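Local atomic coordinates of lipoprotein (Colwellia psychrerythraea, PDB entry 3O0Y), a protein that is of unknown function but, as a putative lipoprotein related by family to metallopeptidases, may act at the bacterial membrane or on peptides. Residues A[136-149]-A[199-211]. Numbering follows the deposited sequence.
Sequences FIVNQINGPLIDIP and TLQGAIKYLKGFT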
ATOM      1  N   PHE A 136      13.868  -3.215  -6.225  1.00  7.46           N
ATOM      2  CA  PHE A 136      14.385  -2.275  -7.251  1.00 10.07           C
ATOM      3  C   PHE A 136      14.286  -0.830  -6.752  1.00  9.61           C
ATOM      4  O   PHE A 136      13.165  -0.258  -6.668  1.00 10.68           O
ATOM      5  CB  PHE A 136      13.643  -2.480  -8.542  1.00  9.61           C
ATOM      6  CG  PHE A 136      13.692  -3.916  -9.040  1.00  8.47           C
ATOM      7  CD1 PHE A 136      14.900  -4.573  -9.229  1.00 13.42           C
ATOM      8  CD2 PHE A 136      12.536  -4.619  -9.262  1.00 11.43           C
ATOM      9  CE1 PHE A 136      14.921  -5.895  -9.614  1.00 12.17           C
ATOM     10  CE2 PHE A 136      12.566  -5.973  -9.657  1.00 15.92           C
ATOM     11  CZ  PHE A 136      13.765  -6.599  -9.826  1.00 12.67           C
ATOM     12  N   ILE A 137      15.434  -0.281  -6.348  1.00  7.98           N
ATOM     13  CA  ILE A 137      15.437   1.044  -5.694  1.00  9.49           C
ATOM     14  C   ILE A 137      14.889   2.105  -6.637  1.00 10.40           C
ATOM     15  O   ILE A 137      14.269   3.057  -6.184  1.00 10.30           O
ATOM     16  CB  ILE A 137      16.792   1.377  -5.065  1.00 10.53           C
ATOM     17  CG1 ILE A 137      16.697   2.577  -4.148  1.00  8.50           C
ATOM     18  CG2 ILE A 137      17.921   1.504  -6.211  1.00 11.38           C
ATOM     19  CD1 ILE A 137      17.913   2.770  -3.234  1.00 11.28           C
ATOM     20  N   VAL A 138      15.130   1.944  -7.945  1.00 10.52           N
ATOM     21  CA  VAL A 138      14.520   2.787  -8.953  1.00 11.00           C
ATOM     22  C   VAL A 138      13.620   1.894  -9.817  1.00 10.63           C
ATOM     23  O   VAL A 138      14.026   0.898 -10.379  1.00 10.70           O
ATOM     24  CB  VAL A 138      15.589   3.487  -9.830  1.00 12.70           C
ATOM     25  CG1 VAL A 138      14.918   4.300 -10.984  1.00 12.92           C
ATOM     26  CG2 VAL A 138      16.598   4.331  -8.944  1.00 11.87           C
ATOM     27  N   ASN A 139      12.344   2.249  -9.859  1.00  9.80           N
ATOM     28  CA  ASN A 139      11.351   1.484 -10.576  1.00  9.15           C
ATOM     29  C   ASN A 139      10.231   2.446 -11.018  1.00  9.83           C
ATOM     30  O   ASN A 139      10.331   3.644 -10.840  1.00  9.22           O
ATOM     31  CB  ASN A 139      10.847   0.307  -9.729  1.00  9.74           C
ATOM     32  CG  ASN A 139       9.996   0.734  -8.532  1.00 10.48           C
ATOM     33  OD1 ASN A 139       8.900   1.240  -8.727  1.00  9.42           O
ATOM     34  ND2 ASN A 139      10.487   0.536  -7.311  1.00 12.36           N
ATOM     35  N   GLN A 140       9.263   1.926 -11.741  1.00  8.80           N
ATOM     36  CA  GLN A 140       8.213   2.757 -12.326  1.00  9.38           C
ATOM     37  C   GLN A 140       7.047   3.176 -11.420  1.00 10.50           C
ATOM     38  O   GLN A 140       6.266   3.984 -11.818  1.00  9.86           O
ATOM     39  CB  GLN A 140       7.656   2.006 -13.573  1.00  9.91           C
ATOM     40  CG  GLN A 140       6.443   1.072 -13.347  1.00 10.70           C
ATOM     41  CD  GLN A 140       6.777  -0.266 -12.612  1.00 10.17           C
ATOM     42  OE1 GLN A 140       7.926  -0.533 -12.242  1.00 11.08           O
ATOM     43  NE2 GLN A 140       5.739  -1.058 -12.343  1.00  7.51           N
ATOM     44  N   ILE A 141       6.867   2.536 -10.284  1.00 10.19           N
ATOM     45  CA  ILE A 141       5.688   2.650  -9.467  1.00  8.90           C
ATOM     46  C   ILE A 141       5.960   3.312  -8.120  1.00 10.43           C
ATOM     47  O   ILE A 141       5.133   4.080  -7.678  1.00  8.85           O
ATOM     48  CB  ILE A 141       4.912   1.312  -9.340  1.00 10.42           C
ATOM     49  CG1 ILE A 141       3.625   1.435  -8.522  1.00 11.80           C
ATOM     50  CG2 ILE A 141       5.779   0.170  -8.741  1.00 10.40           C
ATOM     51  CD1 ILE A 141       2.647   0.222  -8.714  1.00 11.87           C
ATOM     52  N   ASN A 142       7.047   2.970  -7.421  1.00  8.84           N
ATOM     53  CA  ASN A 142       7.368   3.621  -6.130  1.00 10.24           C
ATOM     54  C   ASN A 142       8.879   3.684  -5.915  1.00 10.79           C
ATOM     55  O   ASN A 142       9.635   3.692  -6.861  1.00 11.81           O
ATOM     56  CB  ASN A 142       6.631   2.956  -4.941  1.00 10.87           C
ATOM     57  CG  ASN A 142       7.209   1.589  -4.580  1.00 10.92           C
ATOM     58  OD1 ASN A 142       7.907   0.934  -5.407  1.00 10.43           O
ATOM     59  ND2 ASN A 142       6.950   1.166  -3.337  1.00  8.92           N
ATOM     60  N   GLY A 143       9.312   3.722  -4.673  1.00 11.82           N
ATOM     61  CA  GLY A 143      10.712   3.968  -4.380  1.00 12.04           C
ATOM     62  C   GLY A 143      10.911   5.442  -4.080  1.00 12.04           C
ATOM     63  O   GLY A 143      10.026   6.255  -4.331  1.00  9.80           O
ATOM     64  N   PRO A 144      12.108   5.785  -3.554  1.00 10.16           N
ATOM     65  CA  PRO A 144      12.287   7.130  -2.949  1.00 10.25           C
ATOM     66  C   PRO A 144      12.064   8.272  -3.947  1.00 10.15           C
ATOM     67  O   PRO A 144      11.541   9.331  -3.571  1.00 11.23           O
ATOM     68  CB  PRO A 144      13.698   7.085  -2.386  1.00 11.93           C
ATOM     69  CG  PRO A 144      14.319   5.779  -2.910  1.00 12.52           C
ATOM     70  CD  PRO A 144      13.196   4.864  -3.248  1.00 11.50           C
ATOM     71  N   LEU A 145      12.406   8.092  -5.219  1.00 10.53           N
ATOM     72  CA  LEU A 145      12.269   9.192  -6.189  1.00 12.39           C
ATOM     73  C   LEU A 145      10.819   9.455  -6.606  1.00 11.51           C
ATOM     74  O   LEU A 145      10.488  10.517  -7.143  1.00 11.56           O
ATOM     75  CB  LEU A 145      13.212   8.965  -7.399  1.00 11.19           C
ATOM     76  CG  LEU A 145      14.678   9.007  -7.007  1.00 14.90           C
ATOM     77  CD1 LEU A 145      15.605   8.461  -8.156  1.00 11.39           C
ATOM     78  CD2 LEU A 145      15.162  10.406  -6.608  1.00 13.82           C
ATOM     79  N   ILE A 146       9.924   8.552  -6.255  1.00  9.27           N
ATOM     80  CA  ILE A 146       8.514   8.730  -6.541  1.00 10.65           C
ATOM     81  C   ILE A 146       7.856   9.095  -5.242  1.00 11.56           C
ATOM     82  O   ILE A 146       7.050  10.022  -5.166  1.00 11.24           O
ATOM     83  CB  ILE A 146       7.905   7.417  -7.118  1.00 11.19           C
ATOM     84  CG1 ILE A 146       8.409   7.168  -8.517  1.00 10.02           C
ATOM     85  CG2 ILE A 146       6.414   7.495  -7.108  1.00 12.17           C
ATOM     86  CD1 ILE A 146       7.826   5.842  -9.240  1.00 11.91           C
ATOM     87  N   ASP A 147       8.175   8.379  -4.162  1.00 11.63           N
ATOM     88  CA  ASP A 147       7.447   8.649  -2.904  1.00 12.58           C
ATOM     89  C   ASP A 147       7.880   9.892  -2.126  1.00 10.06           C
ATOM     90  O   ASP A 147       7.086  10.447  -1.403  1.00 11.29           O
ATOM     91  CB  ASP A 147       7.435   7.467  -1.952  1.00 14.92           C
ATOM     92  CG  ASP A 147       6.817   6.217  -2.616  1.00 20.42           C
ATOM     93  OD1 ASP A 147       5.815   6.370  -3.357  1.00 27.32           O
ATOM     94  OD2 ASP A 147       7.427   5.147  -2.487  1.00 31.42           O
ATOM     95  N   ILE A 148       9.128  10.277  -2.175  1.00  9.06           N
ATOM     96  CA  ILE A 148       9.543  11.426  -1.373  1.00  8.63           C
ATOM     97  C   ILE A 148       8.847  12.684  -1.944  1.00  9.33           C
ATOM     98  O   ILE A 148       8.271  13.501  -1.192  1.00 10.89           O
ATOM     99  CB  ILE A 148      11.044  11.523  -1.343  1.00 10.04           C
ATOM    100  CG1 ILE A 148      11.637  10.429  -0.438  1.00 10.54           C
ATOM    101  CG2 ILE A 148      11.547  12.945  -0.853  1.00  8.77           C
ATOM    102  CD1 ILE A 148      13.117  10.349  -0.646  1.00 12.54           C
ATOM    103  N   PRO A 149       8.803  12.850  -3.279  1.00 11.37           N
ATOM    104  CA  PRO A 149       8.012  14.028  -3.782  1.00 12.00           C
ATOM    105  C   PRO A 149       6.554  13.975  -3.402  1.00 12.22           C
ATOM    106  O   PRO A 149       5.954  14.985  -3.025  1.00 13.52           O
ATOM    107  CB  PRO A 149       8.173  13.944  -5.296  1.00 12.51           C
ATOM    108  CG  PRO A 149       9.462  13.310  -5.476  1.00 15.12           C
ATOM    109  CD  PRO A 149       9.612  12.260  -4.366  1.00  9.28           C
ATOM    110  N   THR A 199      10.817  -2.805 -16.483  1.00 11.76           N
ATOM    111  CA  THR A 199      10.764  -2.069 -15.211  1.00 11.46           C
ATOM    112  C   THR A 199      11.673  -0.857 -15.293  1.00 11.12           C
ATOM    113  O   THR A 199      11.258   0.245 -14.964  1.00 13.67           O
ATOM    114  CB  THR A 199      11.186  -2.931 -14.021  1.00 10.92           C
ATOM    115  OG1 THR A 199      10.297  -4.053 -13.944  1.00 12.65           O
ATOM    116  CG2 THR A 199      11.189  -2.130 -12.680  1.00  9.68           C
ATOM    117  N   LEU A 200      12.892  -1.047 -15.787  1.00 13.19           N
ATOM    118  CA  LEU A 200      13.802   0.050 -15.965  1.00 13.48           C
ATOM    119  C   LEU A 200      13.300   1.116 -16.958  1.00 13.78           C
ATOM    120  O   LEU A 200      13.488   2.314 -16.728  1.00 11.68           O
ATOM    121  CB  LEU A 200      15.190  -0.482 -16.318  1.00 14.49           C
ATOM    122  CG  LEU A 200      16.418   0.349 -16.003  1.00 18.36           C
ATOM    123  CD1 LEU A 200      16.480   0.864 -14.555  1.00 16.27           C
ATOM    124  CD2 LEU A 200      17.642  -0.501 -16.313  1.00 19.48           C
ATOM    125  N   GLN A 201      12.686   0.694 -18.061  1.00 13.57           N
ATOM    126  CA  GLN A 201      12.155   1.612 -19.051  1.00 12.71           C
ATOM    127  C   GLN A 201      11.032   2.414 -18.427  1.00 12.43           C
ATOM    128  O   GLN A 201      10.874   3.596 -18.727  1.00 13.77           O
ATOM    129  CB  GLN A 201      11.617   0.860 -20.268  1.00 14.28           C
ATOM    130  CG  GLN A 201      12.702   0.207 -21.122  1.00 17.95           C
ATOM    131  CD  GLN A 201      12.172  -0.722 -22.208  1.00 25.23           C
ATOM    132  OE1 GLN A 201      11.202  -1.488 -22.008  1.00 28.89           O
ATOM    133  NE2 GLN A 201      12.846  -0.688 -23.367  1.00 28.09           N
ATOM    134  N   GLY A 202      10.215   1.772 -17.573  1.00 11.81           N
ATOM    135  CA  GLY A 202       9.136   2.498 -16.945  1.00 12.11           C
ATOM    136  C   GLY A 202       9.671   3.533 -15.941  1.00 12.09           C
ATOM    137  O   GLY A 202       9.172   4.693 -15.889  1.00 12.76           O
ATOM    138  N   ALA A 203      10.752   3.169 -15.222  1.00 11.98           N
ATOM    139  CA  ALA A 203      11.434   4.123 -14.311  1.00 11.44           C
ATOM    140  C   ALA A 203      11.991   5.331 -15.112  1.00 12.18           C
ATOM    141  O   ALA A 203      11.855   6.495 -14.717  1.00 13.71           O
ATOM    142  CB  ALA A 203      12.522   3.480 -13.559  1.00 11.35           C
ATOM    143  N   ILE A 204      12.658   5.057 -16.212  1.00 11.46           N
ATOM    144  CA  ILE A 204      13.192   6.130 -17.058  1.00 12.31           C
ATOM    145  C   ILE A 204      12.115   7.081 -17.529  1.00 12.63           C
ATOM    146  O   ILE A 204      12.303   8.316 -17.502  1.00 12.01           O
ATOM    147  CB  ILE A 204      14.010   5.495 -18.215  1.00 11.41           C
ATOM    148  CG1 ILE A 204      15.279   4.934 -17.638  1.00 11.33           C
ATOM    149  CG2 ILE A 204      14.383   6.520 -19.363  1.00 10.67           C
ATOM    150  CD1 ILE A 204      15.961   3.863 -18.556  1.00  9.83           C
ATOM    151  N   LYS A 205      10.976   6.540 -17.929  1.00 14.17           N
ATOM    152  CA  LYS A 205       9.909   7.344 -18.453  1.00 16.96           C
ATOM    153  C   LYS A 205       9.442   8.279 -17.339  1.00 16.51           C
ATOM    154  O   LYS A 205       9.157   9.467 -17.592  1.00 17.63           O
ATOM    155  CB  LYS A 205       8.745   6.494 -18.950  1.00 17.93           C
ATOM    156  CG  LYS A 205       7.460   7.306 -19.219  1.00 26.68           C
ATOM    157  CD  LYS A 205       6.412   6.458 -19.967  1.00 33.25           C
ATOM    158  CE  LYS A 205       5.015   7.095 -19.918  1.00 37.67           C
ATOM    159  NZ  LYS A 205       3.951   6.041 -20.163  1.00 41.92           N
ATOM    160  N   TYR A 206       9.342   7.753 -16.123  1.00 14.45           N
ATOM    161  CA  TYR A 206       8.941   8.581 -14.966  1.00 13.95           C
ATOM    162  C   TYR A 206       9.944   9.698 -14.720  1.00 13.58           C
ATOM    163  O   TYR A 206       9.591  10.867 -14.554  1.00 13.90           O
ATOM    164  CB  TYR A 206       8.812   7.719 -13.700  1.00 13.33           C
ATOM    165  CG  TYR A 206       8.728   8.600 -12.455  1.00 11.44           C
ATOM    166  CD1 TYR A 206       7.544   9.222 -12.097  1.00 20.10           C
ATOM    167  CD2 TYR A 206       9.867   8.864 -11.682  1.00 16.18           C
ATOM    168  CE1 TYR A 206       7.483  10.069 -10.978  1.00 17.56           C
ATOM    169  CE2 TYR A 206       9.799   9.697 -10.563  1.00 17.46           C
ATOM    170  CZ  TYR A 206       8.610  10.311 -10.242  1.00 15.52           C
ATOM    171  OH  TYR A 206       8.581  11.135  -9.107  1.00 18.59           O
ATOM    172  N   LEU A 207      11.219   9.315 -14.697  1.00 13.76           N
ATOM    173  CA  LEU A 207      12.307  10.250 -14.382  1.00 13.96           C
ATOM    174  C   LEU A 207      12.402  11.365 -15.453  1.00 15.61           C
ATOM    175  O   LEU A 207      12.611  12.551 -15.127  1.00 14.18           O
ATOM    176  CB  LEU A 207      13.632   9.512 -14.293  1.00 13.82           C
ATOM    177  CG  LEU A 207      13.772   8.542 -13.118  1.00 14.12           C
ATOM    178  CD1 LEU A 207      15.018   7.659 -13.243  1.00 10.39           C
ATOM    179  CD2 LEU A 207      13.777   9.301 -11.763  1.00 13.69           C
ATOM    180  N   LYS A 208      12.269  10.977 -16.730  1.00 15.16           N
ATOM    181  CA  LYS A 208      12.191  11.965 -17.822  1.00 17.50           C
ATOM    182  C   LYS A 208      10.973  12.885 -17.656  1.00 16.24           C
ATOM    183  O   LYS A 208      11.093  14.101 -17.794  1.00 18.21           O
ATOM    184  CB  LYS A 208      12.109  11.252 -19.164  1.00 17.15           C
ATOM    185  CG  LYS A 208      12.213  12.132 -20.344  1.00 26.42           C
ATOM    186  CD  LYS A 208      12.136  11.313 -21.671  1.00 32.73           C
ATOM    187  CE  LYS A 208      13.464  10.650 -21.981  1.00 37.54           C
ATOM    188  NZ  LYS A 208      13.385   9.160 -22.286  1.00 41.38           N
ATOM    189  N   GLY A 209       9.820  12.302 -17.390  1.00 16.24           N
ATOM    190  CA  GLY A 209       8.583  13.044 -17.197  1.00 16.73           C
ATOM    191  C   GLY A 209       8.705  14.055 -16.061  1.00 17.77           C
ATOM    192  O   GLY A 209       8.131  15.192 -16.116  1.00 18.51           O
ATOM    193  N   PHE A 210       9.483  13.689 -15.048  1.00 16.14           N
ATOM    194  CA  PHE A 210       9.603  14.540 -13.809  1.00 16.48           C
ATOM    195  C   PHE A 210      10.208  15.938 -14.077  1.00 16.61           C
ATOM    196  O   PHE A 210       9.724  16.952 -13.500  1.00 16.99           O
ATOM    197  CB  PHE A 210      10.405  13.795 -12.713  1.00 15.90           C
ATOM    198  CG  PHE A 210      10.255  14.374 -11.312  1.00 15.70           C
ATOM    199  CD1 PHE A 210       9.212  13.984 -10.496  1.00 15.96           C
ATOM    200  CD2 PHE A 210      11.178  15.271 -10.819  1.00 15.06           C
ATOM    201  CE1 PHE A 210       9.132  14.461  -9.195  1.00 15.98           C
ATOM    202  CE2 PHE A 210      11.085  15.766  -9.539  1.00 16.77           C
ATOM    203  CZ  PHE A 210      10.056  15.370  -8.733  1.00 14.30           C
ATOM    204  N   THR A 211      11.162  15.994 -15.008  1.00 16.60           N
ATOM    205  CA  THR A 211      11.846  17.225 -15.400  1.00 16.82           C
ATOM    206  C   THR A 211      11.503  17.692 -16.815  1.00 18.11           C
ATOM    207  O   THR A 211      12.235  18.503 -17.399  1.00 18.84           O
ATOM    208  CB  THR A 211      13.387  17.104 -15.263  1.00 18.06           C
ATOM    209  OG1 THR A 211      13.905  16.233 -16.266  1.00 16.30           O
ATOM    210  CG2 THR A 211      13.799  16.667 -13.829  1.00 17.74           C
TER
HETATM  211  O   HOH W   1       6.140  11.436  -7.148  1.00 27.49           O
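Two tyrosine hydroxyls grip the carbonyl oxygen of L145: Y206 OH donates to L145 O across the contact at 2.8 Å, tilted 25° from the carbonyl plane, and Y258 of helix 236-268 bonds the same atom. The contact is a worked example of an Asx-turn loop and the helix it leads into packing on a second helix, in this largely helical protein of the DUF885 family. With CG anti to the backbone N (chi1 167°), the Y206 ring reaches the first turn of helix 144-149, where I146 CG1 lies over one face, 3.6 Å from the centroid, in a CH-pi contact. Upstream, the loop comes close enough that Q140 CB sits 3.5 Å from G202 C, leaving no room for a side chain on that glycine. N139 shapes the loop: its OD1 accepts from I141 N (the Asx turn) and N142 N (completing an Asx motif), while ND2 bonds F136 O at an N-H...O angle of 164°. A leucine in its place would probably leave the I141 and N142 amides without their acceptor and F136 O without its donor, freeing the turn to shift. A203 CB touches N139 O at 3.5 Å and V138 CG1 at 3.6 Å.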